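Local coordinates for protein heroin esterase (Rhodococcus sp., PDB 1LZL) that is an alpha/beta hydrolase that probably cleaves acetyl ester groups, among them those of heroin, at residues D47-S55 with K66-N74; F101-F111 with L309-R317. One frame throughout, in Å; residues are numbered along the deposited sequence.

Both contacts lie on the same side of the chain's centre, with their centres about 14 Å apart. Interaction 1 comes first along the chain. It is the local hairpin of strands 49-56 and 65-72, at one margin of the eight-stranded mixed sheet. Interaction 2 is long-range: 197 residues separate its segments, and it sets helix 99-109 against the C-terminal helix 299-315. Helix 99-109 joins the two contacts. V49 and V70 of the hairpin touch its A106, and R107 NE probably donates to D47 O at 2.7 Å. One helix thus meets both the edge hairpin and the last helix of this alpha/beta hydrolase fold.

Interaction 1 (D47-S55 with K66-N74); sequences DGVSLRELS and KIRFVTPDN
L54 lays CD1 over one face of the F69 ring, 3.9 Å from its centroid, in a CH-pi contact. F69 CG stands anti to the backbone N (chi1 -175°), which carries the ring beneath that methyl. R52 NH2 comes obliquely to F69 CE2, guanidinium and ring planes 84° apart. L51 sets both methyls on one face of the R68 guanidinium, L51 CD1 3.6 Å from R68 NH2. A salt bridge to D99 anchors R68.

These side chains stand on an antiparallel beta hairpin at the sheet edge. Six backbone bonds pair S50 with T71, R52 with F69 and L54 with I67. D73 N donates to G48 O at 2.9 Å, almost straight (176°) but from above the carbonyl plane. Water 1 donates to D73 OD1 and bonds T71 OG1 and, in one conformer, S50 OG.

At the other end, in one S55 conformer, K66 NZ donates to S55 OG at 3.2 Å. The K66 chain bends at chi2, and its CD lies 3.5 Å from E53 OE2. With an alanine here, S55 OG would probably lose this donor and E53 one nearby positive charge. I67, on the face of L54 and F69, touches Y139 of helix 128-142.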
loop_
_atom_site.group_PDB
_atom_site.type_symbol
_atom_site.label_atom_id
_atom_site.label_comp_id
_atom_site.label_asym_id
_atom_site.label_seq_id
_atom_site.Cartn_x
_atom_site.Cartn_y
_atom_site.Cartn_z
ATOM N N ASP A 47 -8.011 21.526 -4.615
ATOM C CA ASP A 47 -9.136 21.997 -5.416
ATOM C C ASP A 47 -10.066 20.846 -5.770
ATOM O O ASP A 47 -9.605 19.791 -6.174
ATOM C CB ASP A 47 -8.674 22.675 -6.711
ATOM C CG ASP A 47 -9.781 23.525 -7.310
ATOM O OD1 ASP A 47 -10.360 24.390 -6.609
ATOM O OD2 ASP A 47 -10.075 23.308 -8.506
ATOM N N GLY A 48 -11.364 21.080 -5.615
ATOM C CA GLY A 48 -12.433 20.195 -5.908
ATOM C C GLY A 48 -12.609 19.080 -4.897
ATOM O O GLY A 48 -13.422 18.194 -5.150
ATOM N N VAL A 49 -11.904 19.042 -3.789
ATOM C CA VAL A 49 -12.135 17.979 -2.804
ATOM C C VAL A 49 -12.105 18.573 -1.401
ATOM O O VAL A 49 -11.673 19.726 -1.250
ATOM C CB VAL A 49 -11.111 16.824 -2.870
ATOM C CG1 VAL A 49 -11.003 16.247 -4.264
ATOM C CG2 VAL A 49 -9.737 17.285 -2.369
ATOM N N SER A 50 -12.589 17.816 -0.416
ATOM C CA SER A 50 -12.441 18.239 0.978
ATOM C C SER A 50 -11.937 17.058 1.830
ATOM O O SER A 50 -12.180 15.921 1.433
ATOM C CB SER A 50 -13.700 18.853 1.554
ATOM O OG SER A 50 -14.720 17.929 1.811
ATOM N N LEU A 51 -11.251 17.357 2.905
ATOM C CA LEU A 51 -10.646 16.356 3.792
ATOM C C LEU A 51 -11.177 16.585 5.180
ATOM O O LEU A 51 -11.159 17.717 5.696
ATOM C CB LEU A 51 -9.111 16.451 3.706
ATOM C CG LEU A 51 -8.270 15.319 4.330
ATOM C CD1 LEU A 51 -6.866 15.264 3.780
ATOM C CD2 LEU A 51 -8.158 15.456 5.842
ATOM N N ARG A 52 -11.633 15.518 5.830
ATOM C CA ARG A 52 -11.963 15.682 7.245
ATOM C C ARG A 52 -11.467 14.414 7.946
ATOM O O ARG A 52 -11.242 13.414 7.288
ATOM C CB ARG A 52 -13.425 15.924 7.535
ATOM C CG ARG A 52 -14.351 14.730 7.346
ATOM C CD ARG A 52 -15.804 15.094 7.676
ATOM N NE ARG A 52 -16.705 14.175 6.977
ATOM C CZ ARG A 52 -17.486 13.280 7.536
ATOM N NH1 ARG A 52 -17.510 13.161 8.871
ATOM N NH2 ARG A 52 -18.271 12.479 6.808
ATOM N N GLU A 53 -11.322 14.522 9.252
ATOM C CA GLU A 53 -10.816 13.377 9.983
ATOM C C GLU A 53 -11.934 12.545 10.580
ATOM O O GLU A 53 -12.819 13.084 11.234
ATOM C CB GLU A 53 -9.900 13.879 11.086
ATOM C CG GLU A 53 -9.177 12.779 11.868
ATOM C CD GLU A 53 -8.196 13.488 12.810
ATOM O OE1 GLU A 53 -7.237 14.083 12.260
ATOM O OE2 GLU A 53 -8.399 13.468 14.040
ATOM N N LEU A 54 -11.856 11.240 10.336
ATOM C CA LEU A 54 -12.760 10.289 10.975
ATOM C C LEU A 54 -11.969 9.562 12.055
ATOM O O LEU A 54 -10.741 9.452 12.017
ATOM C CB LEU A 54 -13.305 9.228 10.000
ATOM C CG LEU A 54 -13.928 9.761 8.713
ATOM C CD1 LEU A 54 -14.440 8.671 7.766
ATOM C CD2 LEU A 54 -15.057 10.710 9.093
ATOM N N SER A 55 -12.717 9.004 13.019
ATOM C CA SER A 55 -12.144 8.219 14.084
ATOM C C SER A 55 -12.791 6.847 14.151
ATOM O O SER A 55 -13.920 6.728 14.602
ATOM C CB SER A 55 -12.424 9.041 15.340
ATOM O OG SER A 55 -11.798 8.513 16.468
ATOM N N LYS A 66 -7.226 7.027 13.380
ATOM C CA LYS A 66 -7.717 8.150 12.574
ATOM C C LYS A 66 -7.645 7.835 11.067
ATOM O O LYS A 66 -6.806 7.086 10.612
ATOM C CB LYS A 66 -6.924 9.430 12.804
ATOM C CG LYS A 66 -6.869 9.784 14.293
ATOM C CD LYS A 66 -8.254 10.048 14.887
ATOM C CE LYS A 66 -8.157 10.587 16.314
ATOM N NZ LYS A 66 -9.495 10.610 16.983
ATOM N N ILE A 67 -8.582 8.428 10.332
ATOM C CA ILE A 67 -8.730 8.283 8.907
ATOM C C ILE A 67 -8.782 9.678 8.277
ATOM O O ILE A 67 -9.606 10.514 8.673
ATOM C CB ILE A 67 -10.012 7.512 8.557
ATOM C CG1 ILE A 67 -9.956 6.095 9.148
ATOM C CG2 ILE A 67 -10.261 7.509 7.055
ATOM C CD1 ILE A 67 -11.325 5.411 9.042
ATOM N N ARG A 68 -7.932 9.926 7.305
ATOM C CA ARG A 68 -8.024 11.149 6.502
ATOM C C ARG A 68 -8.998 10.841 5.377
ATOM O O ARG A 68 -8.689 10.101 4.432
ATOM C CB ARG A 68 -6.666 11.558 5.954
ATOM C CG ARG A 68 -5.643 11.833 7.042
ATOM C CD ARG A 68 -4.287 12.209 6.541
ATOM N NE ARG A 68 -4.089 13.486 5.856
ATOM C CZ ARG A 68 -4.036 14.657 6.461
ATOM N NH1 ARG A 68 -4.199 14.744 7.778
ATOM N NH2 ARG A 68 -3.817 15.712 5.705
ATOM N N PHE A 69 -10.189 11.409 5.479
ATOM C CA PHE A 69 -11.326 11.046 4.627
ATOM C C PHE A 69 -11.548 12.156 3.618
ATOM O O PHE A 69 -11.965 13.294 3.943
ATOM C CB PHE A 69 -12.541 10.811 5.519
ATOM C CG PHE A 69 -13.762 10.306 4.779
ATOM C CD1 PHE A 69 -13.689 9.120 4.072
ATOM C CD2 PHE A 69 -14.982 10.981 4.809
ATOM C CE1 PHE A 69 -14.791 8.581 3.404
ATOM C CE2 PHE A 69 -16.087 10.488 4.133
ATOM C CZ PHE A 69 -15.978 9.302 3.412
ATOM N N VAL A 70 -11.217 11.857 2.383
ATOM C CA VAL A 70 -11.201 12.739 1.234
ATOM C C VAL A 70 -12.457 12.515 0.415
ATOM O O VAL A 70 -12.750 11.379 -0.015
ATOM C CB VAL A 70 -9.941 12.551 0.375
ATOM C CG1 VAL A 70 -9.861 13.627 -0.724
ATOM C CG2 VAL A 70 -8.678 12.585 1.239
ATOM N N THR A 71 -13.217 13.587 0.212
ATOM C CA THR A 71 -14.436 13.435 -0.598
ATOM C C THR A 71 -14.482 14.446 -1.739
ATOM O O THR A 71 -13.985 15.570 -1.656
ATOM C CB THR A 71 -15.696 13.546 0.273
ATOM O OG1 THR A 71 -15.592 14.764 1.036
ATOM C CG2 THR A 71 -15.758 12.413 1.292
ATOM N N PRO A 72 -15.045 14.081 -2.866
ATOM C CA PRO A 72 -15.083 15.043 -3.969
ATOM C C PRO A 72 -16.193 16.064 -3.725
ATOM O O PRO A 72 -17.239 15.706 -3.194
ATOM C CB PRO A 72 -15.451 14.158 -5.152
ATOM C CG PRO A 72 -16.145 12.976 -4.585
ATOM C CD PRO A 72 -15.657 12.757 -3.199
ATOM N N ASP A 73 -16.012 17.315 -4.075
ATOM C CA ASP A 73 -17.103 18.287 -3.856
ATOM C C ASP A 73 -18.232 18.088 -4.861
ATOM O O ASP A 73 -18.040 17.484 -5.921
ATOM C CB ASP A 73 -16.542 19.704 -3.953
ATOM C CG ASP A 73 -15.469 19.984 -2.910
ATOM O OD1 ASP A 73 -15.364 19.280 -1.878
ATOM O OD2 ASP A 73 -14.722 20.965 -3.152
ATOM N N ASN A 74 -19.441 18.569 -4.628
ATOM C CA ASN A 74 -20.503 18.541 -5.631
ATOM C C ASN A 74 -20.950 17.129 -5.943
ATOM O O ASN A 74 -21.216 16.846 -7.126
ATOM C CB ASN A 74 -20.080 19.067 -7.005
ATOM C CG ASN A 74 -20.050 20.547 -7.211
ATOM O OD1 ASN A 74 -19.104 21.193 -6.745
ATOM N ND2 ASN A 74 -21.052 21.070 -7.908
HETATM O O HOH W 1 -16.402 17.322 -0.660
HETATM O O HOH W 2 -4.832 12.959 10.182
#

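Interaction 2 (F101-F111 with L309-R317); sequences FCVEVARELGF and LTAIRRGLR. Unlike the reference sequence in segment 309-317: L309 (reference His), T310 (reference Cys), A311 (reference Asp), I312 (reference Pro), R313 (reference Glu), G315 (reference Val), L316 (reference Ala), R317 (reference Phe).
F101 points the edge of its ring at I312, with F101 CZ 3.8 Å from I312 CD1. The two side chains come from opposite directions. This contact packs helix 99-109 of the alpha/beta hydrolase fold against the C-terminal helix 299-315. The short helical segments cross at -57°, and the closest approach of their axes is 10.9 Å. Side chains bridge the gap. No hydrogen bond crosses between the two segments.

L309 is a knob in a hole formed by E104, V105, E108 and L109. E104 extends beyond CG and brings its OE2 within 3.6 Å of L309 CD1. The aliphatic part of E108 meets the same methyl. V105 faces the other branch, with V105 CG2 3.9 Å from L309 CD2. V105 CG2 also lies over one face of the F101 ring. L109 points toward the other helix. Its CG is anti to the carbonyl carbon (chi1 -57°), which turns it to that helix, where the methyls meet L309 O, I312 and R313. L109 CD1 reaches I312 CG2 at 3.8 Å, while L109 CD2 rests on CB of R313.

G110 leaves helical geometry with positive phi, and the chain turns into F111. One face of the F111 ring is covered by L109 CB, over its centre. L316, just past the helix end, meets the ring obliquely through its CB, 3.7 Å from F111 CE2. P80 of strand 79-85 touches both F111 and L316. At the ring edge, in its plane, I312 O lies 3.7 Å from F111 CE2.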
loop_
_atom_site.group_PDB
_atom_site.type_symbol
_atom_site.label_atom_id
_atom_site.label_comp_id
_atom_site.label_asym_id
_atom_site.label_seq_id
_atom_site.Cartn_x
_atom_site.Cartn_y
_atom_site.Cartn_z
ATOM N N PHE A 101 -2.064 11.232 -3.792
ATOM C CA PHE A 101 -2.793 10.172 -4.496
ATOM C C PHE A 101 -4.258 10.168 -4.088
ATOM O O PHE A 101 -5.146 9.983 -4.932
ATOM C CB PHE A 101 -2.149 8.791 -4.237
ATOM C CG PHE A 101 -2.865 7.653 -4.964
ATOM C CD1 PHE A 101 -2.962 7.688 -6.361
ATOM C CD2 PHE A 101 -3.448 6.611 -4.243
ATOM C CE1 PHE A 101 -3.635 6.650 -7.020
ATOM C CE2 PHE A 101 -4.070 5.541 -4.897
ATOM C CZ PHE A 101 -4.162 5.589 -6.293
ATOM N N CYS A 102 -4.532 10.337 -2.795
ATOM C CA CYS A 102 -5.939 10.260 -2.348
ATOM C C CYS A 102 -6.762 11.414 -2.937
ATOM O O CYS A 102 -7.912 11.239 -3.324
ATOM C CB CYS A 102 -5.977 10.237 -0.812
ATOM S SG CYS A 102 -5.234 8.701 -0.175
ATOM N N VAL A 103 -6.133 12.608 -2.994
ATOM C CA VAL A 103 -6.813 13.732 -3.643
ATOM C C VAL A 103 -7.060 13.418 -5.117
ATOM O O VAL A 103 -8.136 13.678 -5.673
ATOM C CB VAL A 103 -5.960 14.997 -3.475
ATOM C CG1 VAL A 103 -6.403 16.116 -4.415
ATOM C CG2 VAL A 103 -6.039 15.457 -2.020
ATOM N N GLU A 104 -6.044 12.841 -5.779
ATOM C CA GLU A 104 -6.208 12.499 -7.201
ATOM C C GLU A 104 -7.401 11.600 -7.466
ATOM O O GLU A 104 -8.219 11.775 -8.384
ATOM C CB GLU A 104 -4.891 11.869 -7.742
ATOM C CG GLU A 104 -4.961 11.706 -9.261
ATOM C CD GLU A 104 -3.730 11.141 -9.938
ATOM O OE1 GLU A 104 -2.969 10.432 -9.227
ATOM O OE2 GLU A 104 -3.502 11.371 -11.169
ATOM N N VAL A 105 -7.505 10.555 -6.631
ATOM C CA VAL A 105 -8.610 9.591 -6.802
ATOM C C VAL A 105 -9.955 10.301 -6.573
ATOM O O VAL A 105 -10.894 10.118 -7.349
ATOM C CB VAL A 105 -8.403 8.427 -5.814
ATOM C CG1 VAL A 105 -9.658 7.596 -5.679
ATOM C CG2 VAL A 105 -7.185 7.603 -6.272
ATOM N N ALA A 106 -10.028 11.102 -5.501
ATOM C CA ALA A 106 -11.311 11.752 -5.208
ATOM C C ALA A 106 -11.674 12.730 -6.313
ATOM O O ALA A 106 -12.788 12.798 -6.809
ATOM C CB ALA A 106 -11.264 12.479 -3.879
ATOM N N ARG A 107 -10.714 13.534 -6.764
ATOM C CA ARG A 107 -11.000 14.533 -7.789
ATOM C C ARG A 107 -11.272 13.895 -9.147
ATOM O O ARG A 107 -12.228 14.257 -9.836
ATOM C CB ARG A 107 -9.808 15.515 -7.841
ATOM C CG ARG A 107 -10.002 16.599 -8.898
ATOM C CD ARG A 107 -8.723 17.377 -9.199
ATOM N NE ARG A 107 -8.380 18.230 -8.057
ATOM C CZ ARG A 107 -7.168 18.150 -7.515
ATOM N NH1 ARG A 107 -6.277 17.285 -8.024
ATOM N NH2 ARG A 107 -6.897 18.932 -6.487
ATOM N N GLU A 108 -10.468 12.914 -9.583
ATOM C CA GLU A 108 -10.613 12.445 -10.962
ATOM C C GLU A 108 -11.705 11.395 -11.079
ATOM O O GLU A 108 -12.361 11.333 -12.129
ATOM C CB GLU A 108 -9.323 11.827 -11.503
ATOM C CG GLU A 108 -8.158 12.795 -11.559
ATOM C CD GLU A 108 -8.530 13.996 -12.417
ATOM O OE1 GLU A 108 -9.288 13.801 -13.390
ATOM O OE2 GLU A 108 -8.081 15.112 -12.100
ATOM N N LEU A 109 -11.903 10.578 -10.054
ATOM C CA LEU A 109 -12.870 9.509 -10.132
ATOM C C LEU A 109 -14.182 9.801 -9.409
ATOM O O LEU A 109 -15.167 9.105 -9.641
ATOM C CB LEU A 109 -12.288 8.204 -9.517
ATOM C CG LEU A 109 -10.987 7.776 -10.174
ATOM C CD1 LEU A 109 -10.604 6.396 -9.641
ATOM C CD2 LEU A 109 -11.103 7.816 -11.701
ATOM N N GLY A 110 -14.177 10.806 -8.508
ATOM C CA GLY A 110 -15.410 11.098 -7.796
ATOM C C GLY A 110 -15.759 10.096 -6.715
ATOM O O GLY A 110 -16.900 9.838 -6.338
ATOM N N PHE A 111 -14.712 9.478 -6.163
ATOM C CA PHE A 111 -14.781 8.433 -5.154
ATOM C C PHE A 111 -14.296 9.030 -3.826
ATOM O O PHE A 111 -13.394 9.877 -3.808
ATOM C CB PHE A 111 -13.938 7.210 -5.498
ATOM C CG PHE A 111 -14.329 6.415 -6.729
ATOM C CD1 PHE A 111 -15.522 6.645 -7.402
ATOM C CD2 PHE A 111 -13.450 5.436 -7.219
ATOM C CE1 PHE A 111 -15.801 5.888 -8.526
ATOM C CE2 PHE A 111 -13.735 4.654 -8.324
ATOM C CZ PHE A 111 -14.939 4.908 -8.978
ATOM N N LEU A 309 -5.512 4.874 -12.006
ATOM C CA LEU A 309 -6.867 5.458 -11.965
ATOM C C LEU A 309 -7.862 4.662 -12.815
ATOM O O LEU A 309 -8.987 4.435 -12.377
ATOM C CB LEU A 309 -6.789 6.901 -12.456
ATOM C CG LEU A 309 -6.110 7.916 -11.539
ATOM C CD1 LEU A 309 -6.196 9.291 -12.212
ATOM C CD2 LEU A 309 -6.720 7.985 -10.146
ATOM N N THR A 310 -7.411 4.250 -14.006
ATOM C CA THR A 310 -8.249 3.404 -14.856
ATOM C C THR A 310 -8.653 2.126 -14.115
ATOM O O THR A 310 -9.809 1.682 -14.098
ATOM C CB THR A 310 -7.548 3.069 -16.172
ATOM O OG1 THR A 310 -7.481 4.294 -16.938
ATOM C CG2 THR A 310 -8.370 2.118 -17.008
ATOM N N ALA A 311 -7.694 1.508 -13.424
ATOM C CA ALA A 311 -7.966 0.248 -12.732
ATOM C C ALA A 311 -8.988 0.413 -11.612
ATOM O O ALA A 311 -9.923 -0.390 -11.441
ATOM C CB ALA A 311 -6.644 -0.304 -12.155
ATOM N N ILE A 312 -8.780 1.494 -10.813
ATOM C CA ILE A 312 -9.685 1.726 -9.681
ATOM C C ILE A 312 -11.069 2.128 -10.207
ATOM O O ILE A 312 -12.079 1.623 -9.665
ATOM C CB ILE A 312 -9.083 2.755 -8.719
ATOM C CG1 ILE A 312 -7.818 2.188 -8.050
ATOM C CG2 ILE A 312 -10.067 3.217 -7.661
ATOM C CD1 ILE A 312 -6.969 3.246 -7.367
ATOM N N ARG A 313 -11.076 3.016 -11.230
ATOM C CA ARG A 313 -12.383 3.365 -11.804
ATOM C C ARG A 313 -13.184 2.161 -12.249
ATOM O O ARG A 313 -14.386 2.028 -11.998
ATOM C CB ARG A 313 -12.177 4.292 -13.016
ATOM C CG ARG A 313 -13.501 4.813 -13.543
ATOM C CD ARG A 313 -13.302 5.734 -14.730
ATOM N NE ARG A 313 -12.830 4.936 -15.869
ATOM C CZ ARG A 313 -11.722 5.297 -16.523
ATOM N NH1 ARG A 313 -11.052 6.385 -16.131
ATOM N NH2 ARG A 313 -11.268 4.606 -17.548
ATOM N N ARG A 314 -12.507 1.221 -12.937
ATOM C CA ARG A 314 -13.227 0.077 -13.469
ATOM C C ARG A 314 -13.564 -0.917 -12.379
ATOM O O ARG A 314 -14.659 -1.494 -12.350
ATOM C CB ARG A 314 -12.429 -0.583 -14.596
ATOM C CG ARG A 314 -13.186 -1.750 -15.195
ATOM C CD ARG A 314 -12.130 -2.576 -15.958
ATOM N NE ARG A 314 -11.736 -3.639 -15.091
ATOM C CZ ARG A 314 -11.599 -4.899 -14.827
ATOM N NH1 ARG A 314 -11.921 -5.881 -15.664
ATOM N NH2 ARG A 314 -11.088 -5.141 -13.611
ATOM N N GLY A 315 -12.623 -1.094 -11.446
ATOM C CA GLY A 315 -12.809 -2.039 -10.354
ATOM C C GLY A 315 -14.039 -1.652 -9.515
ATOM O O GLY A 315 -14.655 -2.552 -8.941
ATOM N N LEU A 316 -14.398 -0.381 -9.406
ATOM C CA LEU A 316 -15.517 0.078 -8.575
ATOM C C LEU A 316 -16.715 0.562 -9.388
ATOM O O LEU A 316 -17.578 1.337 -8.957
ATOM C CB LEU A 316 -14.994 1.213 -7.657
ATOM C CG LEU A 316 -14.035 0.714 -6.559
ATOM C CD1 LEU A 316 -13.617 1.868 -5.670
ATOM C CD2 LEU A 316 -14.588 -0.377 -5.665
ATOM N N ARG A 317 -16.838 0.153 -10.651
ATOM C CA ARG A 317 -17.994 0.419 -11.486
ATOM C C ARG A 317 -19.245 -0.211 -10.859
ATOM O O ARG A 317 -19.141 -1.257 -10.177
ATOM C CB ARG A 317 -17.720 -0.119 -12.913
ATOM C CG ARG A 317 -17.595 -1.632 -12.915
ATOM C CD ARG A 317 -16.769 -2.202 -14.038
ATOM N NE ARG A 317 -17.630 -2.702 -15.116
ATOM C CZ ARG A 317 -17.253 -2.483 -16.383
ATOM N NH1 ARG A 317 -16.115 -1.822 -16.579
ATOM N NH2 ARG A 317 -17.967 -2.893 -17.417
#